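Local atomic coordinates of tRNA (guanine(9)-N1)-methyltransferase (PDB entry 4JWH), a protein that transfers a methyl group from S-adenosyl-L-methionine to N1 of guanine 9 in cytoplasmic tRNA, leaving N1-methylguanosine and S-adenosyl-L-homocysteine. Residues R130-N135 with N166-Y171; E143-N148 with E180-Q185; A194-T199 with L223-A228. All blocks are in the same frame, centred on the assembly; numbering follows the deposited sequence.

Interaction 1: residues R130-N135 with N166-Y171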
loop_
_atom_site.group_PDB
_atom_site.type_symbol
_atom_site.label_atom_id
_atom_site.label_comp_id
_atom_site.label_asym_id
_atom_site.label_seq_id
_atom_site.Cartn_x
_atom_site.Cartn_y
_atom_site.Cartn_z
ATOM N N ARG A 130 -3.234 0.097 10.162
ATOM C CA ARG A 130 -3.674 1.444 9.776
ATOM C C ARG A 130 -4.237 1.457 8.354
ATOM O O ARG A 130 -5.177 2.196 8.084
ATOM C CB ARG A 130 -2.574 2.515 9.970
ATOM C CG ARG A 130 -2.636 3.218 11.350
ATOM C CD ARG A 130 -1.836 4.525 11.428
ATOM N NE ARG A 130 -0.622 4.414 12.242
ATOM C CZ ARG A 130 0.163 5.450 12.539
ATOM N NH1 ARG A 130 -0.144 6.663 12.102
ATOM N NH2 ARG A 130 1.251 5.282 13.275
ATOM N N CYS A 131 -3.689 0.624 7.458
ATOM C CA CYS A 131 -4.212 0.539 6.064
ATOM C C CYS A 131 -5.650 0.011 6.093
ATOM O O CYS A 131 -6.540 0.570 5.437
ATOM C CB CYS A 131 -3.371 -0.368 5.153
ATOM S SG CYS A 131 -1.665 0.230 4.740
ATOM N N HIS A 132 -5.868 -1.070 6.836
ATOM C CA HIS A 132 -7.248 -1.543 7.017
ATOM C C HIS A 132 -8.161 -0.477 7.635
ATOM O O HIS A 132 -9.281 -0.268 7.171
ATOM C CB HIS A 132 -7.294 -2.822 7.855
ATOM C CG HIS A 132 -8.681 -3.234 8.217
ATOM N ND1 HIS A 132 -9.181 -3.111 9.497
ATOM C CD2 HIS A 132 -9.694 -3.720 7.456
ATOM C CE1 HIS A 132 -10.433 -3.538 9.515
ATOM N NE2 HIS A 132 -10.764 -3.923 8.295
ATOM N N SER A 133 -7.695 0.227 8.669
ATOM C CA SER A 133 -8.592 1.192 9.352
ATOM C C SER A 133 -8.921 2.367 8.426
ATOM O O SER A 133 -10.059 2.811 8.363
ATOM C CB SER A 133 -7.980 1.698 10.668
ATOM O OG SER A 133 -7.432 0.595 11.382
ATOM N N ALA A 134 -7.910 2.862 7.715
ATOM C CA ALA A 134 -8.105 3.948 6.740
ATOM C C ALA A 134 -9.042 3.488 5.604
ATOM O O ALA A 134 -9.934 4.221 5.180
ATOM C CB ALA A 134 -6.764 4.404 6.198
ATOM N N ASN A 135 -8.881 2.245 5.155
ATOM C CA ASN A 135 -9.801 1.706 4.155
ATOM C C ASN A 135 -11.262 1.625 4.594
ATOM O O ASN A 135 -12.174 1.896 3.815
ATOM C CB ASN A 135 -9.354 0.316 3.718
ATOM C CG ASN A 135 -9.960 -0.077 2.398
ATOM O OD1 ASN A 135 -10.062 0.734 1.499
ATOM N ND2 ASN A 135 -10.337 -1.326 2.272
ATOM N N ASN A 166 -8.762 -11.642 11.801
ATOM C CA ASN A 166 -9.675 -12.588 11.164
ATOM C C ASN A 166 -11.066 -12.022 11.021
ATOM O O ASN A 166 -11.892 -12.593 10.312
ATOM C CB ASN A 166 -9.720 -13.912 11.932
ATOM C CG ASN A 166 -8.381 -14.599 11.980
ATOM O OD1 ASN A 166 -7.676 -14.675 10.979
ATOM N ND2 ASN A 166 -8.011 -15.091 13.147
ATOM N N ASN A 167 -11.318 -10.887 11.686
ATOM C CA ASN A 167 -12.615 -10.219 11.625
ATOM C C ASN A 167 -12.668 -9.072 10.609
ATOM O O ASN A 167 -13.758 -8.633 10.223
ATOM C CB ASN A 167 -13.034 -9.710 13.012
ATOM C CG ASN A 167 -13.378 -10.851 13.998
ATOM O OD1 ASN A 167 -13.672 -11.994 13.604
ATOM N ND2 ASN A 167 -13.335 -10.530 15.285
ATOM N N TRP A 168 -11.491 -8.596 10.171
ATOM C CA TRP A 168 -11.389 -7.472 9.210
ATOM C C TRP A 168 -12.231 -7.699 7.967
ATOM O O TRP A 168 -12.439 -8.835 7.583
ATOM C CB TRP A 168 -9.932 -7.260 8.794
ATOM C CG TRP A 168 -9.068 -6.643 9.859
ATOM C CD1 TRP A 168 -9.436 -6.297 11.143
ATOM C CD2 TRP A 168 -7.665 -6.345 9.748
ATOM N NE1 TRP A 168 -8.345 -5.780 11.818
ATOM C CE2 TRP A 168 -7.251 -5.801 10.989
ATOM C CE3 TRP A 168 -6.724 -6.486 8.723
ATOM C CZ2 TRP A 168 -5.947 -5.382 11.219
ATOM C CZ3 TRP A 168 -5.424 -6.087 8.955
ATOM C CH2 TRP A 168 -5.045 -5.540 10.199
ATOM N N LYS A 169 -12.705 -6.619 7.349
ATOM C CA LYS A 169 -13.492 -6.663 6.107
ATOM C C LYS A 169 -12.713 -6.082 4.895
ATOM O O LYS A 169 -11.771 -5.315 5.087
ATOM C CB LYS A 169 -14.784 -5.864 6.293
ATOM C CG LYS A 169 -15.664 -6.375 7.451
ATOM C CD LYS A 169 -16.987 -5.614 7.520
ATOM C CE LYS A 169 -17.884 -6.191 8.587
ATOM N NZ LYS A 169 -19.158 -5.425 8.604
ATOM N N ARG A 170 -13.122 -6.441 3.672
ATOM C CA ARG A 170 -12.456 -6.002 2.431
ATOM C C ARG A 170 -10.942 -6.225 2.526
ATOM O O ARG A 170 -10.138 -5.401 2.083
ATOM C CB ARG A 170 -12.773 -4.523 2.104
ATOM C CG ARG A 170 -14.167 -4.268 1.540
ATOM C CD ARG A 170 -14.167 -3.167 0.451
ATOM N NE ARG A 170 -15.143 -3.483 -0.593
ATOM C CZ ARG A 170 -15.017 -3.216 -1.896
ATOM N NH1 ARG A 170 -13.951 -2.581 -2.390
ATOM N NH2 ARG A 170 -15.996 -3.581 -2.719
ATOM N N TYR A 171 -10.574 -7.354 3.114
ATOM C CA TYR A 171 -9.199 -7.666 3.426
ATOM C C TYR A 171 -8.905 -9.107 3.021
ATOM O O TYR A 171 -9.634 -10.032 3.371
ATOM C CB TYR A 171 -8.939 -7.427 4.912
ATOM C CG TYR A 171 -7.613 -7.923 5.432
ATOM C CD1 TYR A 171 -7.547 -9.043 6.268
ATOM C CD2 TYR A 171 -6.427 -7.234 5.145
ATOM C CE1 TYR A 171 -6.324 -9.491 6.767
ATOM C CE2 TYR A 171 -5.209 -7.673 5.626
ATOM C CZ TYR A 171 -5.152 -8.804 6.435
ATOM O OH TYR A 171 -3.926 -9.238 6.906
HETATM O O HOH W 1 -10.021 -3.135 4.267
#
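His132, on helix 118-137, lays its imidazole flat on the indole of Trp168, which belongs to the loop ahead of strand 171-173. With CG anti to the backbone N (chi1 172°), the imidazole is turned toward that loop. Its CB sits over the six-membered ring of Trp168, 3.9 Å from the centroid, as a CH-pi contact. Beyond it, CG and ND1 lie over CD2 and CG of the indole, and CE1 comes to 3.4 Å from Trp168 CD1. The imidazole and the five-membered ring of Trp168 form a face-to-face stack, planes 9° apart and centroids separated by 3.7 Å. CD2 turns the ring edge, in plane, to Lys169 O (3.5 Å). At the tip, NE2 draws a weak hydrogen bond from the backbone N of Lys169 (3.5 Å), while its stronger partner is Arg136, one turn on along the helix. Histidine suits the place because one flat group offers both a stacking face and a polar end. Asn135 ND2 donates to a water that in turn donates to Lys169 O, and also holds Val142 O. Stack and water bridge pin the loop leading into edge strand 171-173 against a helix covering the parallel sheet of this SPOUT-clan alpha/beta fold.

Interaction 2: residues E143-N148 with E180-Q185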
loop_
_atom_site.group_PDB
_atom_site.type_symbol
_atom_site.label_atom_id
_atom_site.label_comp_id
_atom_site.label_asym_id
_atom_site.label_seq_id
_atom_site.Cartn_x
_atom_site.Cartn_y
_atom_site.Cartn_z
ATOM N N GLU A 143 -10.467 -3.179 -2.407
ATOM C CA GLU A 143 -10.101 -4.492 -1.885
ATOM C C GLU A 143 -8.609 -4.503 -1.559
ATOM O O GLU A 143 -7.746 -4.339 -2.455
ATOM C CB GLU A 143 -10.485 -5.642 -2.855
ATOM C CG GLU A 143 -12.003 -6.001 -2.872
ATOM C CD GLU A 143 -12.580 -6.650 -1.597
ATOM O OE1 GLU A 143 -11.863 -7.141 -0.694
ATOM O OE2 GLU A 143 -13.820 -6.694 -1.504
ATOM N N LEU A 144 -8.333 -4.659 -0.267
ATOM C CA LEU A 144 -6.987 -4.760 0.270
ATOM C C LEU A 144 -6.465 -6.196 0.287
ATOM O O LEU A 144 -7.105 -7.084 0.835
ATOM C CB LEU A 144 -6.938 -4.145 1.686
ATOM C CG LEU A 144 -5.576 -3.976 2.386
ATOM C CD1 LEU A 144 -4.651 -3.169 1.493
ATOM C CD2 LEU A 144 -5.724 -3.301 3.809
ATOM N N PHE A 145 -5.303 -6.422 -0.323
ATOM C CA PHE A 145 -4.674 -7.732 -0.322
ATOM C C PHE A 145 -3.384 -7.609 0.435
ATOM O O PHE A 145 -2.718 -6.539 0.391
ATOM C CB PHE A 145 -4.381 -8.254 -1.742
ATOM C CG PHE A 145 -5.603 -8.807 -2.461
ATOM C CD1 PHE A 145 -5.707 -10.179 -2.763
ATOM C CD2 PHE A 145 -6.632 -7.958 -2.839
ATOM C CE1 PHE A 145 -6.822 -10.688 -3.432
ATOM C CE2 PHE A 145 -7.752 -8.451 -3.502
ATOM C CZ PHE A 145 -7.856 -9.840 -3.782
ATOM N N ALA A 146 -3.042 -8.680 1.145
ATOM C CA ALA A 146 -1.705 -8.820 1.741
ATOM C C ALA A 146 -1.073 -10.128 1.214
ATOM O O ALA A 146 -1.443 -11.245 1.648
ATOM C CB ALA A 146 -1.799 -8.833 3.233
ATOM N N THR A 147 -0.132 -9.999 0.281
ATOM C CA THR A 147 0.413 -11.175 -0.415
ATOM C C THR A 147 1.776 -11.607 0.145
ATOM O O THR A 147 2.487 -10.796 0.749
ATOM C CB THR A 147 0.463 -10.960 -1.974
ATOM O OG1 THR A 147 1.272 -9.813 -2.286
ATOM C CG2 THR A 147 -0.953 -10.757 -2.553
ATOM N N ASN A 148 2.148 -12.861 -0.088
ATOM C CA ASN A 148 3.201 -13.550 0.676
ATOM C C ASN A 148 3.022 -13.315 2.171
ATOM O O ASN A 148 3.995 -13.131 2.873
ATOM C CB ASN A 148 4.613 -13.108 0.265
ATOM C CG ASN A 148 5.029 -13.650 -1.087
ATOM O OD1 ASN A 148 4.994 -12.937 -2.081
ATOM N ND2 ASN A 148 5.449 -14.907 -1.121
ATOM N N GLU A 180 1.379 -14.549 -8.397
ATOM C CA GLU A 180 0.551 -15.745 -8.393
ATOM C C GLU A 180 -0.911 -15.383 -8.362
ATOM O O GLU A 180 -1.667 -15.849 -9.202
ATOM C CB GLU A 180 0.914 -16.684 -7.221
ATOM C CG GLU A 180 2.298 -17.302 -7.379
ATOM C CD GLU A 180 2.767 -18.118 -6.172
ATOM O OE1 GLU A 180 3.463 -19.135 -6.412
ATOM O OE2 GLU A 180 2.493 -17.758 -5.003
ATOM N N GLU A 181 -1.300 -14.540 -7.401
ATOM C CA GLU A 181 -2.688 -14.172 -7.215
ATOM C C GLU A 181 -3.296 -13.421 -8.419
ATOM O O GLU A 181 -4.481 -13.608 -8.733
ATOM C CB GLU A 181 -2.845 -13.407 -5.888
ATOM C CG GLU A 181 -4.226 -12.871 -5.574
ATOM C CD GLU A 181 -5.214 -13.945 -5.135
ATOM O OE1 GLU A 181 -6.422 -13.732 -5.364
ATOM O OE2 GLU A 181 -4.793 -14.981 -4.567
ATOM N N PHE A 182 -2.482 -12.604 -9.087
ATOM C CA PHE A 182 -2.934 -11.778 -10.231
ATOM C C PHE A 182 -2.223 -12.073 -11.565
ATOM O O PHE A 182 -2.035 -11.184 -12.380
ATOM C CB PHE A 182 -2.821 -10.280 -9.891
ATOM C CG PHE A 182 -3.657 -9.869 -8.704
ATOM C CD1 PHE A 182 -3.065 -9.666 -7.457
ATOM C CD2 PHE A 182 -5.046 -9.762 -8.821
ATOM C CE1 PHE A 182 -3.853 -9.308 -6.346
ATOM C CE2 PHE A 182 -5.838 -9.387 -7.723
ATOM C CZ PHE A 182 -5.249 -9.165 -6.488
ATOM N N GLU A 183 -1.831 -13.328 -11.774
ATOM C CA GLU A 183 -1.159 -13.769 -13.014
ATOM C C GLU A 183 -1.899 -13.356 -14.296
ATOM O O GLU A 183 -1.284 -12.809 -15.231
ATOM C CB GLU A 183 -0.924 -15.293 -12.985
ATOM C CG GLU A 183 0.099 -15.796 -14.025
ATOM C CD GLU A 183 -0.519 -16.032 -15.404
ATOM O OE1 GLU A 183 -1.730 -16.349 -15.492
ATOM O OE2 GLU A 183 0.220 -15.892 -16.407
ATOM N N SER A 184 -3.207 -13.596 -14.325
ATOM C CA SER A 184 -4.049 -13.236 -15.465
ATOM C C SER A 184 -4.188 -11.709 -15.673
ATOM O O SER A 184 -4.495 -11.261 -16.777
ATOM C CB SER A 184 -5.430 -13.870 -15.312
ATOM O OG SER A 184 -6.263 -13.037 -14.506
ATOM N N GLN A 185 -3.938 -10.929 -14.623
ATOM C CA GLN A 185 -4.038 -9.477 -14.693
ATOM C C GLN A 185 -2.674 -8.825 -14.584
ATOM O O GLN A 185 -2.572 -7.664 -14.203
ATOM C CB GLN A 185 -4.923 -8.945 -13.560
ATOM C CG GLN A 185 -6.275 -9.620 -13.432
ATOM C CD GLN A 185 -6.281 -10.745 -12.416
ATOM O OE1 GLN A 185 -5.350 -11.540 -12.343
ATOM N NE2 GLN A 185 -7.334 -10.811 -11.620
#
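Phe145 and Phe182 each carry CG anti to their own carbonyl carbon, with chi1 of -78° and -60°, and these two turns bring the rings together between strand 143-147 and the end of helix 178-181. Glu181 takes the other course: its CG is anti to the backbone N and the chain then bends at chi2, which carries the carboxylate toward the ring of Phe145. The main meeting is edge-to-face. Phe182 directs CZ at the middle of the Phe145 face, so that this one atom is nearly equally far from all six ring carbons, the shortest separation being 3.8 Å from both CE1 and CZ of Phe145. The ring centroids are 5.0 Å apart and the planes stand at 66°, a T-shaped pair somewhat tilted from perpendicular.

Glu181 flanks the pair. Its OE1 comes within 3.6 Å of Phe145 CE1, approaching the ring obliquely, while its aliphatic CG lies over a face of the Phe182 ring near the rim. A glutamate suits this partly exposed position because its methylenes can lie on an aromatic ring while the carboxylate stays at the margin of the contact. Phe182, the first residue to depart from helical backbone angles, is buried, and it also packs on Val107 and Ile208 of strands 105-109 and 208-212. Phenylalanine is apt at such a point, since a wide apolar ring can seat the helix end on the sheet. Chemically, the contact is mainly apolar, relying on dispersion and on the attraction of slightly positive ring hydrogens for a pi face; the charge of the obliquely placed carboxylate oxygen is probably at most a minor contribution.

Interaction 3: residues A194-T199 with L223-A228. With SAH (S-adenosyl-L-homocysteine), chain C.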
loop_
_atom_site.group_PDB
_atom_site.type_symbol
_atom_site.label_atom_id
_atom_site.label_comp_id
_atom_site.label_asym_id
_atom_site.label_seq_id
_atom_site.Cartn_x
_atom_site.Cartn_y
_atom_site.Cartn_z
ATOM N N ALA A 194 9.270 4.905 -4.951
ATOM C CA ALA A 194 9.863 6.244 -5.016
ATOM C C ALA A 194 10.988 6.353 -6.074
ATOM O O ALA A 194 11.311 7.439 -6.541
ATOM C CB ALA A 194 10.357 6.668 -3.643
ATOM N N ASP A 195 11.554 5.212 -6.450
ATOM C CA ASP A 195 12.692 5.111 -7.378
ATOM C C ASP A 195 12.328 5.004 -8.861
ATOM O O ASP A 195 13.217 5.010 -9.722
ATOM C CB ASP A 195 13.581 3.936 -6.948
ATOM C CG ASP A 195 14.026 4.052 -5.465
ATOM O OD1 ASP A 195 14.474 5.155 -5.067
ATOM O OD2 ASP A 195 13.923 3.069 -4.685
ATOM N N SER A 196 11.030 4.919 -9.168
ATOM C CA SER A 196 10.576 4.833 -10.546
ATOM C C SER A 196 10.918 6.104 -11.322
ATOM O O SER A 196 10.945 7.191 -10.747
ATOM C CB SER A 196 9.075 4.602 -10.595
ATOM O OG SER A 196 8.633 4.297 -11.908
ATOM N N ASP A 197 11.188 5.932 -12.614
ATOM C CA ASP A 197 11.299 7.028 -13.582
ATOM C C ASP A 197 9.920 7.572 -13.959
ATOM O O ASP A 197 9.818 8.670 -14.495
ATOM C CB ASP A 197 11.948 6.525 -14.883
ATOM C CG ASP A 197 13.386 6.110 -14.703
ATOM O OD1 ASP A 197 13.970 6.353 -13.623
ATOM O OD2 ASP A 197 13.951 5.544 -15.666
ATOM N N ASN A 198 8.878 6.767 -13.737
ATOM C CA ASN A 198 7.509 7.114 -14.091
ATOM C C ASN A 198 6.739 7.708 -12.915
ATOM O O ASN A 198 7.039 7.397 -11.750
ATOM C CB ASN A 198 6.770 5.879 -14.590
ATOM C CG ASN A 198 7.575 5.092 -15.610
ATOM O OD1 ASN A 198 8.185 5.677 -16.522
ATOM N ND2 ASN A 198 7.595 3.768 -15.457
ATOM N N THR A 199 5.742 8.547 -13.215
ATOM C CA THR A 199 4.963 9.223 -12.163
ATOM C C THR A 199 3.478 8.875 -12.300
ATOM O O THR A 199 2.917 8.991 -13.374
ATOM C CB THR A 199 5.182 10.750 -12.199
ATOM O OG1 THR A 199 6.561 11.031 -11.953
ATOM C CG2 THR A 199 4.374 11.446 -11.138
ATOM N N LEU A 223 15.022 -1.415 -4.062
ATOM C CA LEU A 223 14.553 -2.779 -3.790
ATOM C C LEU A 223 13.289 -3.079 -4.602
ATOM O O LEU A 223 13.234 -4.030 -5.426
ATOM C CB LEU A 223 14.307 -2.957 -2.289
ATOM C CG LEU A 223 13.684 -4.271 -1.784
ATOM C CD1 LEU A 223 14.720 -5.373 -1.652
ATOM C CD2 LEU A 223 13.001 -4.024 -0.454
ATOM N N CYS A 224 12.260 -2.279 -4.374
ATOM C CA CYS A 224 10.968 -2.578 -5.018
ATOM C C CYS A 224 11.036 -2.320 -6.508
ATOM O O CYS A 224 10.509 -3.098 -7.319
ATOM C CB CYS A 224 9.809 -1.849 -4.316
ATOM S SG CYS A 224 9.618 -2.515 -2.634
ATOM N N GLN A 225 11.747 -1.253 -6.879
ATOM C CA GLN A 225 11.943 -0.980 -8.283
ATOM C C GLN A 225 12.578 -2.198 -8.962
ATOM O O GLN A 225 12.167 -2.573 -10.055
ATOM C CB GLN A 225 12.768 0.307 -8.500
ATOM C CG GLN A 225 13.079 0.650 -9.988
ATOM C CD GLN A 225 11.840 1.045 -10.819
ATOM O OE1 GLN A 225 10.881 1.600 -10.305
ATOM N NE2 GLN A 225 11.882 0.763 -12.113
ATOM N N ASN A 226 13.562 -2.819 -8.311
ATOM C CA ASN A 226 14.302 -3.929 -8.941
ATOM C C ASN A 226 13.453 -5.162 -9.103
ATOM O O ASN A 226 13.527 -5.874 -10.091
ATOM C CB ASN A 226 15.538 -4.295 -8.105
ATOM C CG ASN A 226 16.701 -3.333 -8.342
ATOM O OD1 ASN A 226 16.763 -2.689 -9.374
ATOM N ND2 ASN A 226 17.582 -3.192 -7.353
ATOM N N LYS A 227 12.657 -5.418 -8.087
ATOM C CA LYS A 227 11.807 -6.577 -8.031
ATOM C C LYS A 227 10.780 -6.528 -9.165
ATOM O O LYS A 227 10.632 -7.484 -9.912
ATOM C CB LYS A 227 11.110 -6.632 -6.667
ATOM C CG LYS A 227 10.096 -7.786 -6.578
ATOM C CD LYS A 227 9.504 -7.915 -5.222
ATOM C CE LYS A 227 8.549 -9.102 -5.212
ATOM N NZ LYS A 227 8.104 -9.328 -3.822
ATOM N N ALA A 228 10.107 -5.389 -9.308
ATOM C CA ALA A 228 9.057 -5.238 -10.317
ATOM C C ALA A 228 9.629 -5.246 -11.740
ATOM O O ALA A 228 9.028 -5.858 -12.629
ATOM C CB ALA A 228 8.213 -3.966 -10.070
HETATM N N SAH C . 13.551 0.898 -0.015
HETATM C CA SAH C . 12.173 0.433 0.021
HETATM C CB SAH C . 11.458 1.281 1.106
HETATM C CG SAH C . 10.097 1.656 0.693
HETATM S SD SAH C . 8.912 2.475 1.687
HETATM C C SAH C . 11.681 0.358 -1.419
HETATM O O SAH C . 10.567 0.551 -1.804
HETATM O OXT SAH C . 12.443 0.013 -2.272
HETATM C "C5'" SAH C . 7.559 1.375 1.578
HETATM C "C4'" SAH C . 6.689 1.426 0.327
HETATM O "O4'" SAH C . 5.966 2.613 0.212
HETATM C "C3'" SAH C . 7.393 1.251 -1.025
HETATM O "O3'" SAH C . 7.663 -0.087 -1.325
HETATM C "C2'" SAH C . 6.461 1.892 -1.994
HETATM O "O2'" SAH C . 5.519 0.944 -2.379
HETATM C "C1'" SAH C . 5.858 2.971 -1.134
HETATM N N9 SAH C . 6.415 4.309 -1.398
HETATM C C8 SAH C . 7.056 5.061 -0.549
HETATM N N7 SAH C . 7.366 6.229 -1.048
HETATM C C5 SAH C . 6.879 6.254 -2.250
HETATM C C6 SAH C . 6.838 7.201 -3.365
HETATM N N6 SAH C . 7.405 8.375 -3.257
HETATM N N1 SAH C . 6.227 6.835 -4.466
HETATM C C2 SAH C . 5.653 5.651 -4.579
HETATM N N3 SAH C . 5.661 4.745 -3.636
HETATM C C4 SAH C . 6.240 4.980 -2.465
HETATM O O HOH W 2 12.400 0.901 -4.902
#
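Asp195 and Ser196 of the loop meet Gln225 near the start of helix 223-231, beside the carboxylate of S-adenosyl-L-homocysteine. At the head of that helix, Leu223 brings its CB to 3.5 Å from OXT of the ligand. Next, Cys224 supplies the direct bond: its backbone N donates to OXT at 3.1 Å in a nearly straight line (171°). Its SG, a small polarisable group, fits beside the ligand's carboxylate and ribose.

Gln225 carries the contact between the segments. Its backbone N donates to a water that itself donates both to Asp195 OD2 (2.7 Å) and to OXT (2.8 Å), so loop, helix and ligand share one bridging molecule. Asp195 OD2 accepts as well from the backbone N of Asn222, just ahead of the helix, which suits an acidic side chain at this end. The CB atoms of Asp195 and Gln225 pack 4.0 Å apart. The glutamine leaves the helix with CG anti to N (chi1 178°) and bends at chi2, setting OE1 3.3 Å from Ser196 CA. That oxygen is hydrogen-bonded to Thr235 OG1, and Ser196 OG has the same partner, so one threonine joins the two side chains. Ser196 OG also accepts from the backbone N of Asn198 (3.1 Å), an ST turn that shapes the loop. Farther on, Lys227 NZ forms a salt bridge with Asp109, and Ala228 packs on Tyr191. At the adenine end of the ligand, Ala194 CB lies 3.4 Å from N6, a small apolar group fitting close against the base. Loop 194-199 and the start of helix 223-231 thus form part of the cofactor pocket, consistent with the knotted site characteristic of SPOUT methyltransferases.

From the N terminus, helix 118-137 is followed, after a short loop, by strand 143-147, so the first segments of interactions 1 and 2 are successive elements. Interaction 1 closes at 166-171, on the way into edge strand 171-173, before interaction 2 closes at 180-185; the two therefore cross along the chain. They also touch, with Leu144 N at 3.1 Å from Arg170 O. Together they tie a covering helix, the edge of the parallel sheet and the end of helix 178-181. Interaction 3 follows in series, closing a loop from 194-199 to helix 223-231 around strand 208-212. Its centre is about 26 Å from that of interaction 1, on the opposite side of the chain's centre, beside the cofactor.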